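Local coordinates for peptide-binding protein (Photobacterium damsela subsp. piscicida, PDB 6SQX), which is a secreted NlpC/P60 endopeptidase that cleaves the peptidoglycan of potentially competing bacteria, probably through a cysteine-peptidase mechanism, at residues N300-I305 / L331-F335; S343-A347 / T393-G397. One frame throughout, in Å; residues are numbered along the deposited sequence.

Contact 1. Residues N300-I305 / L331-F335; sequences NFAHQI and LFSTF
F301 lies between F332 and F335, and the three rings form an aromatic cluster joining helix 298-308 to the end of helix 326-334. Against F335 it forms a face-to-face stack, the centroids 4.0 Å apart and the planes only 13° from parallel. Toward the face of F332 it turns an edge: CE2 of F301 comes within 3.6 Å of CE1 of F332, an offset edge-to-face pair with planes at 64°. The chi1 of F301, -97°, lies off the usual staggered position and sets the ring face against F335 and its edge beside F332.

Aliphatic contacts extend this cluster. L331 divides its methyls, CD1 meeting CB of Q304 at 3.6 Å and CD2 meeting CG1 of I305 at 4.1 Å, while CB of N300 lies 3.8 Å from CE1 of F335. F414 of strand 408-415 packs on both I305 and L331.

The polar link is indirect. A water donates to OE1 of Q304 (2.8 Å) and also hydrogen-bonds OG1 of T334; NE2 of Q304 makes a weak bond to T235 O. With no direct hydrogen bond between them, the two segments are joined by aromatic and aliphatic packing, and the bridging water gives two buried side chains a shared polar partner.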
ATOM      1  N   ASN A 300      15.125 -13.840  -3.445  1.00 21.37           N
ATOM      2  CA  ASN A 300      14.900 -12.409  -3.265  1.00 21.83           C
ATOM      3  C   ASN A 300      13.525 -12.110  -2.679  1.00 21.28           C
ATOM      4  O   ASN A 300      13.381 -11.198  -1.842  1.00 20.70           O
ATOM      5  CB  ASN A 300      15.103 -11.654  -4.576  1.00 22.10           C
ATOM      6  CG  ASN A 300      16.580 -11.489  -4.928  1.00 24.25           C
ATOM      7  OD1 ASN A 300      17.444 -11.591  -4.033  1.00 27.51           O
ATOM      8  ND2 ASN A 300      16.885 -11.193  -6.203  1.00 24.64           N
ATOM      9  N   PHE A 301      12.488 -12.839  -3.119  1.00 20.63           N
ATOM     10  CA  PHE A 301      11.173 -12.634  -2.502  1.00 19.50           C
ATOM     11  C   PHE A 301      11.237 -12.919  -1.002  1.00 19.92           C
ATOM     12  O   PHE A 301      10.664 -12.173  -0.195  1.00 21.57           O
ATOM     13  CB  PHE A 301      10.119 -13.524  -3.168  1.00 21.50           C
ATOM     14  CG  PHE A 301       9.315 -12.811  -4.226  1.00 20.95           C
ATOM     15  CD1 PHE A 301       9.838 -12.614  -5.500  1.00 21.28           C
ATOM     16  CD2 PHE A 301       8.036 -12.333  -3.944  1.00 22.70           C
ATOM     17  CE1 PHE A 301       9.114 -11.940  -6.477  1.00 22.46           C
ATOM     18  CE2 PHE A 301       7.292 -11.666  -4.935  1.00 24.84           C
ATOM     19  CZ  PHE A 301       7.850 -11.476  -6.183  1.00 24.75           C
ATOM     20  N   ALA A 302      11.940 -14.007  -0.625  1.00 19.45           N
ATOM     21  CA  ALA A 302      12.074 -14.377   0.786  1.00 19.67           C
ATOM     22  C   ALA A 302      12.800 -13.295   1.580  1.00 19.65           C
ATOM     23  O   ALA A 302      12.375 -12.938   2.688  1.00 20.00           O
ATOM     24  CB  ALA A 302      12.779 -15.729   0.919  1.00 20.98           C
ATOM     25  N   HIS A 303      13.919 -12.778   1.037  1.00 19.26           N
ATOM     26  CA  HIS A 303      14.623 -11.728   1.766  1.00 18.41           C
ATOM     27  C   HIS A 303      13.731 -10.512   1.964  1.00 19.64           C
ATOM     28  O   HIS A 303      13.712  -9.902   3.039  1.00 20.53           O
ATOM     29  CB  HIS A 303      15.873 -11.277   1.022  1.00 20.16           C
ATOM     30  CG  HIS A 303      16.944 -12.314   0.881  1.00 20.37           C
ATOM     31  ND1 HIS A 303      17.393 -13.090   1.932  1.00 21.27           N
ATOM     32  CD2 HIS A 303      17.700 -12.652  -0.193  1.00 21.54           C
ATOM     33  CE1 HIS A 303      18.368 -13.880   1.497  1.00 22.51           C
ATOM     34  NE2 HIS A 303      18.583 -13.628   0.210  1.00 22.36           N
ATOM     35  N   GLN A 304      13.004 -10.119   0.915  1.00 19.21           N
ATOM     36  CA  GLN A 304      12.179  -8.919   1.029  1.00 19.16           C
ATOM     37  C   GLN A 304      11.014  -9.139   1.979  1.00 19.98           C
ATOM     38  O   GLN A 304      10.722  -8.277   2.821  1.00 20.62           O
ATOM     39  CB  GLN A 304      11.688  -8.512  -0.353  1.00 19.44           C
ATOM     40  CG  GLN A 304      12.833  -8.039  -1.218  1.00 20.07           C
ATOM     41  CD  GLN A 304      13.505  -6.820  -0.625  1.00 19.94           C
ATOM     42  OE1 GLN A 304      12.863  -5.788  -0.399  1.00 22.62           O
ATOM     43  NE2 GLN A 304      14.815  -6.955  -0.305  1.00 20.98           N
ATOM     44  N   ILE A 305      10.347 -10.296   1.876  1.00 18.98           N
ATOM     45  CA  ILE A 305       9.305 -10.644   2.850  1.00 18.91           C
ATOM     46  C   ILE A 305       9.843 -10.559   4.272  1.00 19.17           C
ATOM     47  O   ILE A 305       9.240  -9.936   5.156  1.00 19.77           O
ATOM     48  CB  ILE A 305       8.722 -12.030   2.536  1.00 18.99           C
ATOM     49  CG1 ILE A 305       7.761 -11.921   1.340  1.00 19.48           C
ATOM     50  CG2 ILE A 305       8.017 -12.622   3.753  1.00 19.72           C
ATOM     51  CD1 ILE A 305       7.373 -13.263   0.776  1.00 21.77           C
ATOM     52  N   LEU A 331       5.853  -4.539  -1.705  1.00 16.59           N
ATOM     53  CA  LEU A 331       6.727  -5.682  -1.966  1.00 17.12           C
ATOM     54  C   LEU A 331       6.899  -5.872  -3.476  1.00 16.91           C
ATOM     55  O   LEU A 331       8.014  -6.030  -3.991  1.00 18.96           O
ATOM     56  CB  LEU A 331       6.136  -6.955  -1.347  1.00 18.25           C
ATOM     57  CG  LEU A 331       6.783  -8.294  -1.790  1.00 18.47           C
ATOM     58  CD1 LEU A 331       8.171  -8.374  -1.193  1.00 18.63           C
ATOM     59  CD2 LEU A 331       5.927  -9.508  -1.395  1.00 19.54           C
ATOM     60  N   PHE A 332       5.783  -5.867  -4.218  1.00 18.01           N
ATOM     61  CA  PHE A 332       5.868  -6.186  -5.636  1.00 17.44           C
ATOM     62  C   PHE A 332       6.574  -5.098  -6.426  1.00 18.24           C
ATOM     63  O   PHE A 332       7.193  -5.394  -7.461  1.00 18.77           O
ATOM     64  CB  PHE A 332       4.476  -6.529  -6.186  1.00 18.60           C
ATOM     65  CG  PHE A 332       4.067  -7.946  -5.883  1.00 18.35           C
ATOM     66  CD1 PHE A 332       4.589  -8.994  -6.629  1.00 19.20           C
ATOM     67  CD2 PHE A 332       3.210  -8.232  -4.803  1.00 18.99           C
ATOM     68  CE1 PHE A 332       4.245 -10.341  -6.354  1.00 19.14           C
ATOM     69  CE2 PHE A 332       2.866  -9.567  -4.515  1.00 21.35           C
ATOM     70  CZ  PHE A 332       3.385 -10.624  -5.307  1.00 20.44           C
ATOM     71  N   SER A 333       6.499  -3.836  -5.945  1.00 17.69           N
ATOM     72  CA  SER A 333       7.133  -2.731  -6.666  1.00 18.92           C
ATOM     73  C   SER A 333       8.637  -2.937  -6.791  1.00 18.20           C
ATOM     74  O   SER A 333       9.233  -2.554  -7.800  1.00 19.99           O
ATOM     75  CB  SER A 333       6.812  -1.370  -6.032  1.00 19.73           C
ATOM     76  OG  SER A 333       7.459  -1.208  -4.758  1.00 19.15           O
ATOM     77  N   THR A 334       9.264  -3.528  -5.764  1.00 18.54           N
ATOM     78  CA  THR A 334      10.708  -3.802  -5.787  1.00 18.45           C
ATOM     79  C   THR A 334      11.104  -4.679  -6.971  1.00 18.51           C
ATOM     80  O   THR A 334      12.233  -4.586  -7.484  1.00 19.08           O
ATOM     81  CB  THR A 334      11.037  -4.529  -4.483  1.00 19.83           C
ATOM     82  OG1 THR A 334      10.788  -3.606  -3.421  1.00 20.49           O
ATOM     83  CG2 THR A 334      12.487  -5.000  -4.397  1.00 21.02           C
ATOM     84  N   PHE A 335      10.175  -5.513  -7.432  1.00 19.03           N
ATOM     85  CA  PHE A 335      10.362  -6.446  -8.533  1.00 19.23           C
ATOM     86  C   PHE A 335       9.804  -5.905  -9.859  1.00 19.62           C
ATOM     87  O   PHE A 335       9.764  -6.654 -10.848  1.00 20.95           O
ATOM     88  CB  PHE A 335       9.704  -7.779  -8.161  1.00 19.65           C
ATOM     89  CG  PHE A 335      10.328  -8.405  -6.946  1.00 19.97           C
ATOM     90  CD1 PHE A 335      11.524  -9.129  -7.079  1.00 19.62           C
ATOM     91  CD2 PHE A 335       9.763  -8.221  -5.695  1.00 20.65           C
ATOM     92  CE1 PHE A 335      12.137  -9.678  -5.962  1.00 20.05           C
ATOM     93  CE2 PHE A 335      10.368  -8.784  -4.559  1.00 19.76           C
ATOM     94  CZ  PHE A 335      11.579  -9.481  -4.701  1.00 18.57           C
TER
HETATM   95  O   HOH W   1      10.261  -4.897  -1.045  1.00 21.71           O

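Contact 2. Residues S343-A347 / T393-G397. With EDO (1,2-ethanediol), chain L.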
ATOM      1  N   SER A 343      -7.281  -2.967  -1.577  1.00 19.10           N
ATOM      2  CA  SER A 343      -7.583  -4.402  -1.696  1.00 19.99           C
ATOM      3  C   SER A 343      -8.622  -4.707  -2.771  1.00 20.34           C
ATOM      4  O   SER A 343      -8.480  -5.707  -3.489  1.00 21.46           O
ATOM      5  CB  SER A 343      -8.007  -5.014  -0.350  1.00 21.40           C
ATOM      6  OG  SER A 343      -9.211  -4.426   0.133  1.00 21.11           O
ATOM      7  N   PHE A 344      -9.681  -3.891  -2.874  1.00 19.90           N
ATOM      8  CA  PHE A 344     -10.712  -4.174  -3.876  1.00 21.16           C
ATOM      9  C   PHE A 344     -10.129  -4.088  -5.280  1.00 21.44           C
ATOM     10  O   PHE A 344     -10.415  -4.933  -6.147  1.00 21.98           O
ATOM     11  CB  PHE A 344     -11.867  -3.189  -3.744  1.00 23.14           C
ATOM     12  CG  PHE A 344     -12.885  -3.335  -4.837  1.00 24.44           C
ATOM     13  CD1 PHE A 344     -13.928  -4.248  -4.720  1.00 25.77           C
ATOM     14  CD2 PHE A 344     -12.782  -2.578  -5.999  1.00 25.29           C
ATOM     15  CE1 PHE A 344     -14.875  -4.403  -5.746  1.00 27.07           C
ATOM     16  CE2 PHE A 344     -13.728  -2.730  -7.023  1.00 26.29           C
ATOM     17  CZ  PHE A 344     -14.765  -3.653  -6.886  1.00 26.99           C
ATOM     18  N   TYR A 345      -9.313  -3.062  -5.530  1.00 20.97           N
ATOM     19  CA  TYR A 345      -8.758  -2.906  -6.866  1.00 20.71           C
ATOM     20  C   TYR A 345      -7.681  -3.939  -7.154  1.00 20.41           C
ATOM     21  O   TYR A 345      -7.536  -4.386  -8.300  1.00 21.31           O
ATOM     22  CB  TYR A 345      -8.281  -1.469  -7.084  1.00 20.74           C
ATOM     23  CG  TYR A 345      -9.448  -0.510  -7.144  1.00 21.63           C
ATOM     24  CD1 TYR A 345     -10.152  -0.332  -8.332  1.00 22.26           C
ATOM     25  CD2 TYR A 345      -9.871   0.190  -6.013  1.00 24.03           C
ATOM     26  CE1 TYR A 345     -11.240   0.530  -8.381  1.00 25.15           C
ATOM     27  CE2 TYR A 345     -10.949   1.057  -6.051  1.00 26.27           C
ATOM     28  CZ  TYR A 345     -11.635   1.218  -7.239  1.00 27.72           C
ATOM     29  OH  TYR A 345     -12.705   2.057  -7.299  1.00 32.44           O
ATOM     30  N   GLN A 346      -6.913  -4.348  -6.126  1.00 19.68           N
ATOM     31  CA  GLN A 346      -5.965  -5.447  -6.328  1.00 20.19           C
ATOM     32  C   GLN A 346      -6.705  -6.722  -6.697  1.00 21.03           C
ATOM     33  O   GLN A 346      -6.372  -7.387  -7.697  1.00 21.00           O
ATOM     34  CB  GLN A 346      -5.109  -5.661  -5.062  1.00 19.86           C
ATOM     35  CG  GLN A 346      -4.175  -4.477  -4.792  1.00 19.06           C
ATOM     36  CD  GLN A 346      -3.343  -4.657  -3.549  1.00 18.63           C
ATOM     37  OE1 GLN A 346      -3.624  -5.523  -2.725  1.00 20.23           O
ATOM     38  NE2 GLN A 346      -2.350  -3.802  -3.388  1.00 18.52           N
ATOM     39  N   ALA A 347      -7.737  -7.056  -5.908  1.00 20.24           N
ATOM     40  CA  ALA A 347      -8.453  -8.312  -6.119  1.00 21.02           C
ATOM     41  C   ALA A 347      -9.108  -8.362  -7.491  1.00 21.66           C
ATOM     42  O   ALA A 347      -9.142  -9.416  -8.122  1.00 22.57           O
ATOM     43  CB  ALA A 347      -9.520  -8.499  -5.049  1.00 22.79           C
ATOM     44  N   THR A 393     -14.187  -6.056  -0.176  1.00 25.15           N
ATOM     45  CA  THR A 393     -13.020  -6.620   0.469  1.00 23.58           C
ATOM     46  C   THR A 393     -12.606  -5.748   1.643  1.00 23.65           C
ATOM     47  O   THR A 393     -12.634  -4.518   1.574  1.00 26.20           O
ATOM     48  CB  THR A 393     -11.828  -6.766  -0.523  1.00 24.90           C
ATOM     49  OG1 THR A 393     -11.541  -5.497  -1.111  1.00 26.39           O
ATOM     50  CG2 THR A 393     -12.141  -7.809  -1.631  1.00 24.60           C
ATOM     51  N   SER A 394     -12.217  -6.407   2.729  1.00 21.98           N
ATOM     52  CA  SER A 394     -11.675  -5.723   3.889  1.00 22.45           C
ATOM     53  C   SER A 394     -10.358  -6.312   4.369  1.00 21.01           C
ATOM     54  O   SER A 394      -9.812  -5.824   5.358  1.00 21.36           O
ATOM     55  CB  SER A 394     -12.698  -5.721   5.023  1.00 26.82           C
ATOM     56  OG  SER A 394     -13.149  -7.023   5.249  1.00 29.48           O
ATOM     57  N   HIS A 395      -9.822  -7.307   3.684  1.00 19.61           N
ATOM     58  CA  HIS A 395      -8.485  -7.807   3.980  1.00 18.85           C
ATOM     59  C   HIS A 395      -7.931  -8.473   2.732  1.00 20.10           C
ATOM     60  O   HIS A 395      -8.694  -8.955   1.881  1.00 19.23           O
ATOM     61  CB  HIS A 395      -8.462  -8.808   5.148  1.00 18.66           C
ATOM     62  CG  HIS A 395      -7.073  -9.137   5.593  1.00 18.01           C
ATOM     63  ND1 HIS A 395      -6.150  -8.158   5.916  1.00 18.47           N
ATOM     64  CD2 HIS A 395      -6.430 -10.325   5.692  1.00 18.59           C
ATOM     65  CE1 HIS A 395      -5.004  -8.741   6.238  1.00 18.95           C
ATOM     66  NE2 HIS A 395      -5.143 -10.048   6.104  1.00 19.69           N
ATOM     67  N   ILE A 396      -6.597  -8.479   2.603  1.00 18.62           N
ATOM     68  CA  ILE A 396      -5.970  -9.163   1.482  1.00 18.32           C
ATOM     69  C   ILE A 396      -4.597  -9.640   1.946  1.00 17.44           C
ATOM     70  O   ILE A 396      -3.969  -9.012   2.814  1.00 18.70           O
ATOM     71  CB  ILE A 396      -5.935  -8.238   0.227  1.00 18.39           C
ATOM     72  CG1 ILE A 396      -5.532  -9.007  -1.032  1.00 18.09           C
ATOM     73  CG2 ILE A 396      -4.996  -7.019   0.464  1.00 19.63           C
ATOM     74  CD1 ILE A 396      -5.878  -8.183  -2.315  1.00 18.56           C
ATOM     75  N   GLY A 397      -4.131 -10.744   1.366  1.00 17.57           N
ATOM     76  CA  GLY A 397      -2.774 -11.218   1.618  1.00 16.99           C
ATOM     77  C   GLY A 397      -2.230 -11.969   0.419  1.00 18.25           C
ATOM     78  O   GLY A 397      -2.944 -12.219  -0.568  1.00 19.77           O
TER
HETATM   79  C1  EDO L 510     -12.077  -9.841   6.841  1.00 43.93           C
HETATM   80  O1  EDO L 510     -12.117  -8.465   7.234  1.00 54.67           O
HETATM   81  C2  EDO L 510     -13.398 -10.510   7.204  1.00 50.85           C
HETATM   82  O2  EDO L 510     -14.475  -9.854   6.521  1.00 50.91           O
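The hydroxyls of S343 and T393 each stand between their own backbone N and carbonyl carbon (chi1 63° and 56°), and these rotations bring them together in a hydrogen bond, OG of S343 to OG1 of T393, at 2.9 Å, with either as possible donor. OG1 of T393 also approaches CB of F344 at 3.5 Å, so the threonine sits against the first turn of helix 343-349.

I396 supplies the apolar half of the contact. Its CG1 branch extends anti to the backbone N (chi1 -169°) and carries CD1 to within 3.8 Å of CB of Q346, while CG2 meets CB of S343 at 3.7 Å. L328 also packs on I396.

The side-chain amide of Q346 is held through NE2, which bonds P340 O and S325 O; its OE1 is buried 3.5 Å from CD1 of I396 and has no polar partner in the model. Where strand 395-405 begins, S394 and H395 both face F386 in a classic beta bulge, and OG of S394 hydrogen-bonds O1 of an ethanediol, probably from the crystallisation liquor, at 2.7 Å. One hydroxyl pair thus links the helix start to the residues leading into the strand, and isoleucine packing continues the join inward.

Along the chain the two contacts stand in series. Contact 1 comes first, bringing helix 298-308 together with the end of helix 326-334 and closing a loop of 25 residues. The chain then passes to helix 343-349, where contact 2 opens; its longer, 45-residue loop runs through helix 361-370 and strand 382-387 before returning at the start of strand 395-405. Neither loop encloses or crosses the other. The centres of contact 1 and contact 2 lie about 19 Å apart. Helix 326-334 connects them through strand 395-405: F332 and L331 touch L398, next along that strand from contact 2. Contact 1 ties two helices together; contact 2 ties the next helix to the start of a strand in the six-stranded antiparallel sheet.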